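PDB 3M0G: farnesyl diphosphate synthase from Rhodobacter capsulatus, which probably condenses farnesyl diphosphate with isopentenyl diphosphate to make geranylgeranyl diphosphate, using magnesium, for carotenoid and diterpene synthesis. Local coordinates for residues 123-126 with 132-135; 138-143 with 183-188; 198-203 with 268-273; 208-213 with 257-262. All coordinates share one frame; numbering follows the deposited sequence.

Contact 1 (123-126 with 132-135); sequences TDPV and NRVA
R133 reaches back to T123 and P125 because its CG lies anti to the carbonyl carbon (chi1 -76°), and the chain stays extended about CB-CG and then bends at CG-CD (chi3 -85°), which swings the guanidinium against the loop. NH1 gives a hydrogen bond to the backbone O of T123, 2.6 Å away and bent at the hydrogen (141°), with the donor tilted out of the carbonyl plane. CA of P125 sits over the centre of the guanidinium, 3.6 Å from CZ, so one face of the flat group is covered by the proline. Before the bend, CD passes 3.3 Å from O of D124. Arginine suits the place: it is long enough to cross from the helix and has several N-H groups to offer to backbone carbonyls, NE also bonding to O of G128. The loop has its own brace, an Asx turn in which OD1 of D124 accepts from N of V126 at 2.9 Å. Cut back to an alanine, R133 would probably leave the T123 carbonyl without this donor and CA of P125 without the flat group it rests on. The contact closes the turn between helices 104-121 and 130-144, where D124 and V126 rest on P65 of helix 60-81, while T123 and R133 pack on V137 and V134 of the second subunit.

Contact 2 (138-143 with 183-188); sequences AALAQA and ISFAAQ
Around L140 and F185 the two helical segments run antiparallel, at 163°, with their axes 9.3 Å apart. The space between them is filled chiefly by the ring of F185, whose CG stands anti to the backbone N (chi1 170°) and so carries the ring across onto the opposing helix. L140 covers one face: its CD1 lies almost straight above the ring centre, 4.0 Å from the centroid and 12° off the normal, a CH-pi contact. On that same face CB of L140 comes within 3.7 Å of CE1, so the leucine lies over the ring with both the root and one branch of its side chain. A139 meets the ring differently, its CB being in the ring plane at the edge, 3.8 Å from CD1. The ring also approaches the backbone, with CD1 of F185 3.5 Å from N of L140. One turn along, CB of A143 touches CB of F185 at 4.0 Å. Alanine fits at both 139 and 143, since a methyl group fills its share without pushing the phenylalanine away, and the branched leucine is broad enough to blanket a face. The contact joins helix 130-144 to the long helix 168-194 in the buried interior, its centre about 9 Å from the centre of the chain; L140 continues onto A118 and F119 of helix 104-121, and the far side of helix 168-194 is backed by helices 44-55 and 199-219.

Contact 3 (198-203 with 268-273); sequences RGPLTA and APYGEA. Unlike the reference sequence in segment 198-203: G199 (reference Ala), P200 (reference Leu), T202 (reference Ala).
P200 and L201 make a stepped surface at the start of helix 199-219, against which P269 and Y270 fit from the loop after helix 249-265. The ring of P200 is the main bump: its CG meets CG of P269 at 3.9 Å, while its CB bears on CE2 of Y270 at 3.7 Å, so the ring fills the notch made by those two neighbours. In return the phenol end of Y270 occupies the hollow between P200 and L201, its OH coming 3.5 Å from CD1 of L201. With CG anti to the carbonyl carbon (chi1 -56°), the tyrosine is thrust out from its turn and crosses both side chains at about a right angle. Proline suits position 200, in a first helical turn where a backbone N-H can be spared. Two residues before it, O of R198 accepts from both N and OG1 of T202, the latter at 2.7 Å, a second bond on the same carbonyl in that turn. A serine in place of Y270 would probably open a gap beside P200 and L201 and leave the ring of H56, which meets the tyrosine nearly perpendicularly, without its mate. The interface is mostly apolar, with no hydrogen bond across it; towards L201 the tyrosine OH meets a methyl group by van der Waals contact. Shape fit and apolar packing therefore probably account for most of what this contact contributes.

Contact 4 (208-213 with 257-262); sequences LGLAFQ and ADLVAE
No ring or other flat group takes part where L210 and A211 meet L259 and V260; the one ring within the two segments, that of F212, has its end leading away from helix 249-265. What remains is an aliphatic seam between antiparallel helices, 156° apart in direction and with axes only 8.4 Å from each other. L259 supplies the chief knob. Its CD1 pushes in beside L210, 3.4 Å from CG, which is tighter than usual for two carbons, and 3.6 Å from CD2 of the same leucine. L210, its CG anti to the backbone N (chi1 -176°), presents its CB, CG and CD2 to that methyl group. The same CD1 reaches the helix backbone, 3.8 Å from N of A211. On the other side of the seam, CG2 of V260 touches CB of A211 at 3.8 Å, and the CB atoms of A211 and L259 face each other at 4.2 Å. The small alanine is what permits so close an approach, being at the point where the two backbones come nearest; the branched leucine and valine then fill in around it. The contact lays helix 249-265 against helix 199-219. From helix 199-219, F212 and Q213 touch helix 168-194 and L210 packs on F243 of helix 243-247; L208 from that helix and V260 from helix 249-265 both reach helix 275-285.

How the contacts relate
Contacts 1, 2 and 3 follow one another along the chain, and contact 4 falls between the two segments of contact 3. Contacts 1 and 2 share helix 130-144, their centres about 14 Å apart, and both touch the second subunit; contacts 3 and 4 share helix 199-219, about 15 Å apart, and touch no other chain. Contact 2 is the bridge: Q188 meets R198 and T202 of contact 3, and I183 packs on F212 and L208 of contact 4. The series thus runs from the dimer side of the mainly helical polyprenyl synthase fold, through helices 168-194 and 199-219, which follow each other in the chain, to helix 249-265 near the C-terminal end, some 30 Å from contact 1 to contact 4 between centres.

Contact 1 (123-126 with 132-135)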
loop_
_atom_site.group_PDB
_atom_site.type_symbol
_atom_site.label_atom_id
_atom_site.label_comp_id
_atom_site.label_asym_id
_atom_site.label_seq_id
_atom_site.Cartn_x
_atom_site.Cartn_y
_atom_site.Cartn_z
ATOM N N THR B 123 11.875 4.507 1.219
ATOM C CA THR B 123 13.088 3.700 1.096
ATOM C C THR B 123 14.258 4.501 0.559
ATOM O O THR B 123 15.385 4.023 0.568
ATOM C CB THR B 123 12.914 2.489 0.158
ATOM O OG1 THR B 123 12.697 2.943 -1.181
ATOM C CG2 THR B 123 11.761 1.566 0.596
ATOM N N ASP B 124 13.973 5.702 0.061
ATOM C CA ASP B 124 14.981 6.621 -0.473
ATOM C C ASP B 124 16.085 6.890 0.544
ATOM O O ASP B 124 15.804 7.439 1.620
ATOM C CB ASP B 124 14.302 7.946 -0.859
ATOM C CG ASP B 124 15.175 8.831 -1.739
ATOM O OD1 ASP B 124 16.378 8.941 -1.473
ATOM O OD2 ASP B 124 14.652 9.433 -2.701
ATOM N N PRO B 125 17.346 6.533 0.195
ATOM C CA PRO B 125 18.471 6.669 1.124
ATOM C C PRO B 125 18.767 8.112 1.513
ATOM O O PRO B 125 19.401 8.335 2.539
ATOM C CB PRO B 125 19.653 6.077 0.346
ATOM C CG PRO B 125 19.232 6.100 -1.080
ATOM C CD PRO B 125 17.763 5.895 -1.069
ATOM N N VAL B 126 18.293 9.070 0.710
ATOM C CA VAL B 126 18.327 10.499 1.069
ATOM C C VAL B 126 17.747 10.727 2.466
ATOM O O VAL B 126 18.168 11.634 3.181
ATOM C CB VAL B 126 17.573 11.346 -0.002
ATOM C CG1 VAL B 126 16.843 12.551 0.607
ATOM C CG2 VAL B 126 18.534 11.776 -1.123
ATOM N N ASN B 132 16.296 4.011 10.470
ATOM C CA ASN B 132 15.262 5.062 10.514
ATOM C C ASN B 132 14.244 4.847 9.382
ATOM O O ASN B 132 13.042 5.065 9.568
ATOM C CB ASN B 132 15.908 6.464 10.455
ATOM C CG ASN B 132 16.717 6.798 11.709
ATOM O OD1 ASN B 132 16.647 6.087 12.711
ATOM N ND2 ASN B 132 17.492 7.889 11.654
ATOM N N ARG B 133 14.718 4.411 8.212
ATOM C CA ARG B 133 13.819 4.201 7.076
ATOM C C ARG B 133 12.813 3.086 7.325
ATOM O O ARG B 133 11.642 3.232 6.991
ATOM C CB ARG B 133 14.592 3.992 5.765
ATOM C CG ARG B 133 15.182 5.287 5.178
ATOM C CD ARG B 133 15.873 5.033 3.850
ATOM N NE ARG B 133 17.254 4.590 4.044
ATOM C CZ ARG B 133 17.925 3.780 3.228
ATOM N NH1 ARG B 133 17.356 3.272 2.146
ATOM N NH2 ARG B 133 19.178 3.463 3.513
ATOM N N VAL B 134 13.255 1.994 7.943
ATOM C CA VAL B 134 12.319 0.923 8.260
ATOM C C VAL B 134 11.340 1.365 9.354
ATOM O O VAL B 134 10.207 0.970 9.331
ATOM C CB VAL B 134 13.030 -0.411 8.611
ATOM C CG1 VAL B 134 13.610 -0.399 10.041
ATOM C CG2 VAL B 134 12.067 -1.582 8.448
ATOM N N ALA B 135 11.793 2.176 10.309
ATOM C CA ALA B 135 10.892 2.713 11.337
ATOM C C ALA B 135 9.880 3.638 10.665
ATOM O O ALA B 135 8.743 3.749 11.120
ATOM C CB ALA B 135 11.681 3.450 12.413
#

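Contact 2 (138-143 with 183-188)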
loop_
_atom_site.group_PDB
_atom_site.type_symbol
_atom_site.label_atom_id
_atom_site.label_comp_id
_atom_site.label_asym_id
_atom_site.label_seq_id
_atom_site.Cartn_x
_atom_site.Cartn_y
_atom_site.Cartn_z
ATOM N N ALA B 138 7.272 1.236 8.949
ATOM C CA ALA B 138 6.418 0.645 9.984
ATOM C C ALA B 138 5.388 1.667 10.470
ATOM O O ALA B 138 4.225 1.344 10.637
ATOM C CB ALA B 138 7.250 0.101 11.165
ATOM N N ALA B 139 5.830 2.904 10.662
ATOM C CA ALA B 139 4.973 3.964 11.169
ATOM C C ALA B 139 3.899 4.349 10.166
ATOM O O ALA B 139 2.772 4.592 10.561
ATOM C CB ALA B 139 5.810 5.191 11.581
ATOM N N LEU B 140 4.252 4.373 8.878
ATOM C CA LEU B 140 3.318 4.686 7.785
ATOM C C LEU B 140 2.288 3.594 7.660
ATOM O O LEU B 140 1.092 3.867 7.497
ATOM C CB LEU B 140 4.069 4.836 6.445
ATOM C CG LEU B 140 3.267 5.257 5.200
ATOM C CD1 LEU B 140 2.434 6.537 5.434
ATOM C CD2 LEU B 140 4.103 5.364 3.926
ATOM N N ALA B 141 2.753 2.355 7.758
ATOM C CA ALA B 141 1.858 1.201 7.679
ATOM C C ALA B 141 0.873 1.134 8.834
ATOM O O ALA B 141 -0.308 0.828 8.636
ATOM C CB ALA B 141 2.655 -0.089 7.572
ATOM N N GLN B 142 1.349 1.359 10.051
ATOM C CA GLN B 142 0.450 1.406 11.209
ATOM C C GLN B 142 -0.668 2.441 11.018
ATOM O O GLN B 142 -1.843 2.169 11.283
ATOM C CB GLN B 142 1.245 1.682 12.491
ATOM C CG GLN B 142 1.917 0.431 13.052
ATOM C CD GLN B 142 3.080 0.739 13.980
ATOM O OE1 GLN B 142 2.997 1.616 14.844
ATOM N NE2 GLN B 142 4.185 0.010 13.800
ATOM N N ALA B 143 -0.287 3.621 10.555
ATOM C CA ALA B 143 -1.208 4.743 10.442
ATOM C C ALA B 143 -2.243 4.567 9.316
ATOM O O ALA B 143 -3.371 5.067 9.417
ATOM C CB ALA B 143 -0.417 6.061 10.299
ATOM N N ILE B 183 -2.078 12.156 10.184
ATOM C CA ILE B 183 -1.463 13.394 10.711
ATOM C C ILE B 183 -0.382 13.090 11.749
ATOM O O ILE B 183 0.634 13.828 11.840
ATOM C CB ILE B 183 -2.541 14.360 11.277
ATOM C CG1 ILE B 183 -3.207 15.135 10.129
ATOM C CG2 ILE B 183 -1.960 15.316 12.356
ATOM C CD1 ILE B 183 -4.746 15.328 10.303
ATOM N N SER B 184 -0.633 12.076 12.575
ATOM C CA SER B 184 0.329 11.639 13.584
ATOM C C SER B 184 1.577 11.039 12.936
ATOM O O SER B 184 2.714 11.289 13.387
ATOM C CB SER B 184 -0.291 10.630 14.555
ATOM O OG SER B 184 0.676 10.261 15.544
ATOM N N PHE B 185 1.376 10.258 11.871
ATOM C CA PHE B 185 2.539 9.839 11.106
ATOM C C PHE B 185 3.362 11.046 10.678
ATOM O O PHE B 185 4.555 11.064 10.938
ATOM C CB PHE B 185 2.216 9.012 9.873
ATOM C CG PHE B 185 3.415 8.797 8.984
ATOM C CD1 PHE B 185 4.370 7.818 9.309
ATOM C CD2 PHE B 185 3.623 9.588 7.856
ATOM C CE1 PHE B 185 5.508 7.606 8.499
ATOM C CE2 PHE B 185 4.744 9.371 7.038
ATOM C CZ PHE B 185 5.689 8.373 7.367
ATOM N N ALA B 186 2.744 12.035 10.007
ATOM C CA ALA B 186 3.495 13.220 9.509
ATOM C C ALA B 186 4.261 13.942 10.606
ATOM O O ALA B 186 5.410 14.386 10.403
ATOM C CB ALA B 186 2.562 14.225 8.790
ATOM N N ALA B 187 3.614 14.083 11.760
ATOM C CA ALA B 187 4.175 14.822 12.876
ATOM C C ALA B 187 5.347 14.093 13.509
ATOM O O ALA B 187 6.279 14.713 13.972
ATOM C CB ALA B 187 3.100 15.107 13.912
ATOM N N GLN B 188 5.299 12.770 13.497
ATOM C CA GLN B 188 6.351 11.969 14.089
ATOM C C GLN B 188 7.512 11.744 13.138
ATOM O O GLN B 188 8.571 11.307 13.567
ATOM C CB GLN B 188 5.809 10.622 14.503
ATOM C CG GLN B 188 4.883 10.650 15.686
ATOM C CD GLN B 188 4.396 9.277 16.005
ATOM O OE1 GLN B 188 5.167 8.446 16.470
ATOM N NE2 GLN B 188 3.105 9.009 15.747
#

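Contact 3 (198-203 with 268-273)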
loop_
_atom_site.group_PDB
_atom_site.type_symbol
_atom_site.label_atom_id
_atom_site.label_comp_id
_atom_site.label_asym_id
_atom_site.label_seq_id
_atom_site.Cartn_x
_atom_site.Cartn_y
_atom_site.Cartn_z
ATOM N N ARG B 198 9.685 10.271 20.183
ATOM C CA ARG B 198 8.497 10.438 19.352
ATOM C C ARG B 198 7.305 10.914 20.168
ATOM O O ARG B 198 6.304 11.340 19.602
ATOM C CB ARG B 198 8.125 9.111 18.678
ATOM C CG ARG B 198 8.780 8.870 17.320
ATOM C CD ARG B 198 7.844 8.041 16.431
ATOM N NE ARG B 198 8.356 6.701 16.228
ATOM C CZ ARG B 198 7.641 5.648 15.854
ATOM N NH1 ARG B 198 6.329 5.729 15.635
ATOM N NH2 ARG B 198 8.258 4.489 15.719
ATOM N N GLY B 199 7.449 10.849 21.495
ATOM C CA GLY B 199 6.415 11.209 22.477
ATOM C C GLY B 199 5.681 12.532 22.340
ATOM O O GLY B 199 4.460 12.535 22.202
ATOM N N PRO B 200 6.416 13.666 22.419
ATOM C CA PRO B 200 5.837 14.997 22.264
ATOM C C PRO B 200 5.134 15.244 20.938
ATOM O O PRO B 200 4.098 15.868 20.918
ATOM C CB PRO B 200 7.045 15.936 22.382
ATOM C CG PRO B 200 8.034 15.194 23.195
ATOM C CD PRO B 200 7.810 13.724 22.917
ATOM N N LEU B 201 5.699 14.783 19.837
ATOM C CA LEU B 201 5.052 14.973 18.555
ATOM C C LEU B 201 3.810 14.079 18.415
ATOM O O LEU B 201 2.816 14.499 17.812
ATOM C CB LEU B 201 6.027 14.758 17.404
ATOM C CG LEU B 201 7.005 15.933 17.240
ATOM C CD1 LEU B 201 8.253 15.475 16.526
ATOM C CD2 LEU B 201 6.308 17.062 16.477
ATOM N N THR B 202 3.843 12.893 19.024
ATOM C CA THR B 202 2.644 12.019 19.072
ATOM C C THR B 202 1.477 12.657 19.858
ATOM O O THR B 202 0.306 12.555 19.465
ATOM C CB THR B 202 2.996 10.620 19.652
ATOM O OG1 THR B 202 4.041 10.036 18.871
ATOM C CG2 THR B 202 1.790 9.679 19.630
ATOM N N ALA B 203 1.799 13.330 20.956
ATOM C CA ALA B 203 0.789 13.957 21.808
ATOM C C ALA B 203 0.198 15.190 21.123
ATOM O O ALA B 203 -1.018 15.381 21.117
ATOM C CB ALA B 203 1.383 14.308 23.193
ATOM N N ALA B 268 6.208 21.768 24.580
ATOM C CA ALA B 268 7.041 22.431 25.590
ATOM C C ALA B 268 8.500 21.944 25.667
ATOM O O ALA B 268 9.390 22.773 25.839
ATOM C CB ALA B 268 6.362 22.388 26.980
ATOM N N PRO B 269 8.762 20.619 25.511
ATOM C CA PRO B 269 10.166 20.160 25.494
ATOM C C PRO B 269 11.065 20.926 24.511
ATOM O O PRO B 269 12.207 21.253 24.847
ATOM C CB PRO B 269 10.053 18.694 25.058
ATOM C CG PRO B 269 8.719 18.270 25.513
ATOM C CD PRO B 269 7.822 19.479 25.476
ATOM N N TYR B 270 10.532 21.226 23.324
ATOM C CA TYR B 270 11.279 21.870 22.245
ATOM C C TYR B 270 11.502 23.384 22.403
ATOM O O TYR B 270 12.205 23.992 21.593
ATOM C CB TYR B 270 10.616 21.588 20.893
ATOM C CG TYR B 270 10.432 20.119 20.558
ATOM C CD1 TYR B 270 11.529 19.307 20.252
ATOM C CD2 TYR B 270 9.165 19.549 20.532
ATOM C CE1 TYR B 270 11.357 17.963 19.930
ATOM C CE2 TYR B 270 8.980 18.204 20.216
ATOM C CZ TYR B 270 10.086 17.420 19.919
ATOM O OH TYR B 270 9.910 16.094 19.595
ATOM N N GLY B 271 10.905 23.986 23.429
ATOM C CA GLY B 271 11.097 25.412 23.701
ATOM C C GLY B 271 10.582 26.331 22.607
ATOM O O GLY B 271 9.441 26.200 22.164
ATOM N N GLU B 272 11.418 27.283 22.184
ATOM C CA GLU B 272 11.013 28.253 21.154
ATOM C C GLU B 272 11.006 27.684 19.726
ATOM O O GLU B 272 10.390 28.260 18.823
ATOM C CB GLU B 272 11.858 29.533 21.222
ATOM C CG GLU B 272 11.613 30.384 22.464
ATOM C CD GLU B 272 10.194 30.951 22.558
ATOM O OE1 GLU B 272 9.499 31.075 21.520
ATOM O OE2 GLU B 272 9.779 31.286 23.689
ATOM N N ALA B 273 11.686 26.557 19.527
ATOM C CA ALA B 273 11.705 25.894 18.219
ATOM C C ALA B 273 10.341 25.303 17.810
ATOM O O ALA B 273 10.107 25.025 16.629
ATOM C CB ALA B 273 12.793 24.840 18.175
#

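Contact 4 (208-213 with 257-262)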
loop_
_atom_site.group_PDB
_atom_site.type_symbol
_atom_site.label_atom_id
_atom_site.label_comp_id
_atom_site.label_asym_id
_atom_site.label_seq_id
_atom_site.Cartn_x
_atom_site.Cartn_y
_atom_site.Cartn_z
ATOM N N LEU B 208 -3.996 17.823 17.853
ATOM C CA LEU B 208 -4.163 18.454 16.538
ATOM C C LEU B 208 -5.154 17.729 15.607
ATOM O O LEU B 208 -5.959 18.378 14.921
ATOM C CB LEU B 208 -2.801 18.626 15.835
ATOM C CG LEU B 208 -2.803 19.212 14.411
ATOM C CD1 LEU B 208 -3.465 20.587 14.374
ATOM C CD2 LEU B 208 -1.391 19.293 13.805
ATOM N N GLY B 209 -5.083 16.401 15.582
ATOM C CA GLY B 209 -5.923 15.597 14.717
ATOM C C GLY B 209 -7.396 15.736 15.049
ATOM O O GLY B 209 -8.241 15.866 14.157
ATOM N N LEU B 210 -7.706 15.716 16.338
ATOM C CA LEU B 210 -9.086 15.927 16.757
ATOM C C LEU B 210 -9.560 17.379 16.560
ATOM O O LEU B 210 -10.679 17.599 16.106
ATOM C CB LEU B 210 -9.302 15.432 18.187
ATOM C CG LEU B 210 -10.725 15.486 18.762
ATOM C CD1 LEU B 210 -11.747 14.863 17.838
ATOM C CD2 LEU B 210 -10.727 14.825 20.135
ATOM N N ALA B 211 -8.714 18.368 16.871
ATOM C CA ALA B 211 -9.028 19.763 16.514
ATOM C C ALA B 211 -9.302 19.920 15.016
ATOM O O ALA B 211 -10.150 20.700 14.615
ATOM C CB ALA B 211 -7.879 20.712 16.935
ATOM N N PHE B 212 -8.533 19.214 14.192
ATOM C CA PHE B 212 -8.671 19.266 12.725
ATOM C C PHE B 212 -10.074 18.860 12.285
ATOM O O PHE B 212 -10.737 19.580 11.543
ATOM C CB PHE B 212 -7.613 18.351 12.082
ATOM C CG PHE B 212 -7.751 18.175 10.594
ATOM C CD1 PHE B 212 -8.524 17.145 10.066
ATOM C CD2 PHE B 212 -7.071 18.999 9.717
ATOM C CE1 PHE B 212 -8.635 16.977 8.677
ATOM C CE2 PHE B 212 -7.173 18.828 8.330
ATOM C CZ PHE B 212 -7.962 17.827 7.818
ATOM N N GLN B 213 -10.528 17.718 12.762
ATOM C CA GLN B 213 -11.825 17.199 12.362
ATOM C C GLN B 213 -12.979 18.041 12.899
ATOM O O GLN B 213 -13.922 18.344 12.155
ATOM C CB GLN B 213 -11.984 15.756 12.777
ATOM C CG GLN B 213 -13.268 15.149 12.243
ATOM C CD GLN B 213 -13.315 15.129 10.724
ATOM O OE1 GLN B 213 -12.349 14.723 10.057
ATOM N NE2 GLN B 213 -14.439 15.562 10.165
ATOM N N ALA B 257 -10.515 24.600 20.470
ATOM C CA ALA B 257 -9.510 25.540 20.987
ATOM C C ALA B 257 -8.755 24.931 22.177
ATOM O O ALA B 257 -7.560 25.112 22.298
ATOM C CB ALA B 257 -10.158 26.866 21.375
ATOM N N ASP B 258 -9.463 24.194 23.033
ATOM C CA ASP B 258 -8.818 23.474 24.140
ATOM C C ASP B 258 -7.825 22.395 23.655
ATOM O O ASP B 258 -6.799 22.177 24.288
ATOM C CB ASP B 258 -9.864 22.849 25.065
ATOM C CG ASP B 258 -10.565 23.876 25.965
ATOM O OD1 ASP B 258 -10.358 25.108 25.802
ATOM O OD2 ASP B 258 -11.338 23.442 26.851
ATOM N N LEU B 259 -8.147 21.716 22.554
ATOM C CA LEU B 259 -7.255 20.685 21.991
ATOM C C LEU B 259 -6.014 21.297 21.341
ATOM O O LEU B 259 -4.932 20.733 21.419
ATOM C CB LEU B 259 -7.996 19.773 21.018
ATOM C CG LEU B 259 -9.020 18.803 21.599
ATOM C CD1 LEU B 259 -9.892 18.309 20.484
ATOM C CD2 LEU B 259 -8.360 17.633 22.363
ATOM N N VAL B 260 -6.172 22.462 20.721
ATOM C CA VAL B 260 -5.039 23.216 20.176
ATOM C C VAL B 260 -4.084 23.671 21.293
ATOM O O VAL B 260 -2.869 23.679 21.109
ATOM C CB VAL B 260 -5.510 24.393 19.295
ATOM C CG1 VAL B 260 -4.390 25.401 19.023
ATOM C CG2 VAL B 260 -6.082 23.857 17.980
ATOM N N ALA B 261 -4.635 24.013 22.455
ATOM C CA ALA B 261 -3.805 24.377 23.607
ATOM C C ALA B 261 -3.113 23.134 24.154
ATOM O O ALA B 261 -1.984 23.207 24.612
ATOM C CB ALA B 261 -4.633 25.073 24.687
ATOM N N GLU B 262 -3.781 21.980 24.077
ATOM C CA GLU B 262 -3.175 20.724 24.519
ATOM C C GLU B 262 -2.027 20.346 23.580
ATOM O O GLU B 262 -1.001 19.840 24.033
ATOM C CB GLU B 262 -4.189 19.574 24.555
ATOM C CG GLU B 262 -5.467 19.832 25.348
ATOM C CD GLU B 262 -5.386 19.421 26.809
ATOM O OE1 GLU B 262 -4.551 19.978 27.555
ATOM O OE2 GLU B 262 -6.183 18.546 27.225
#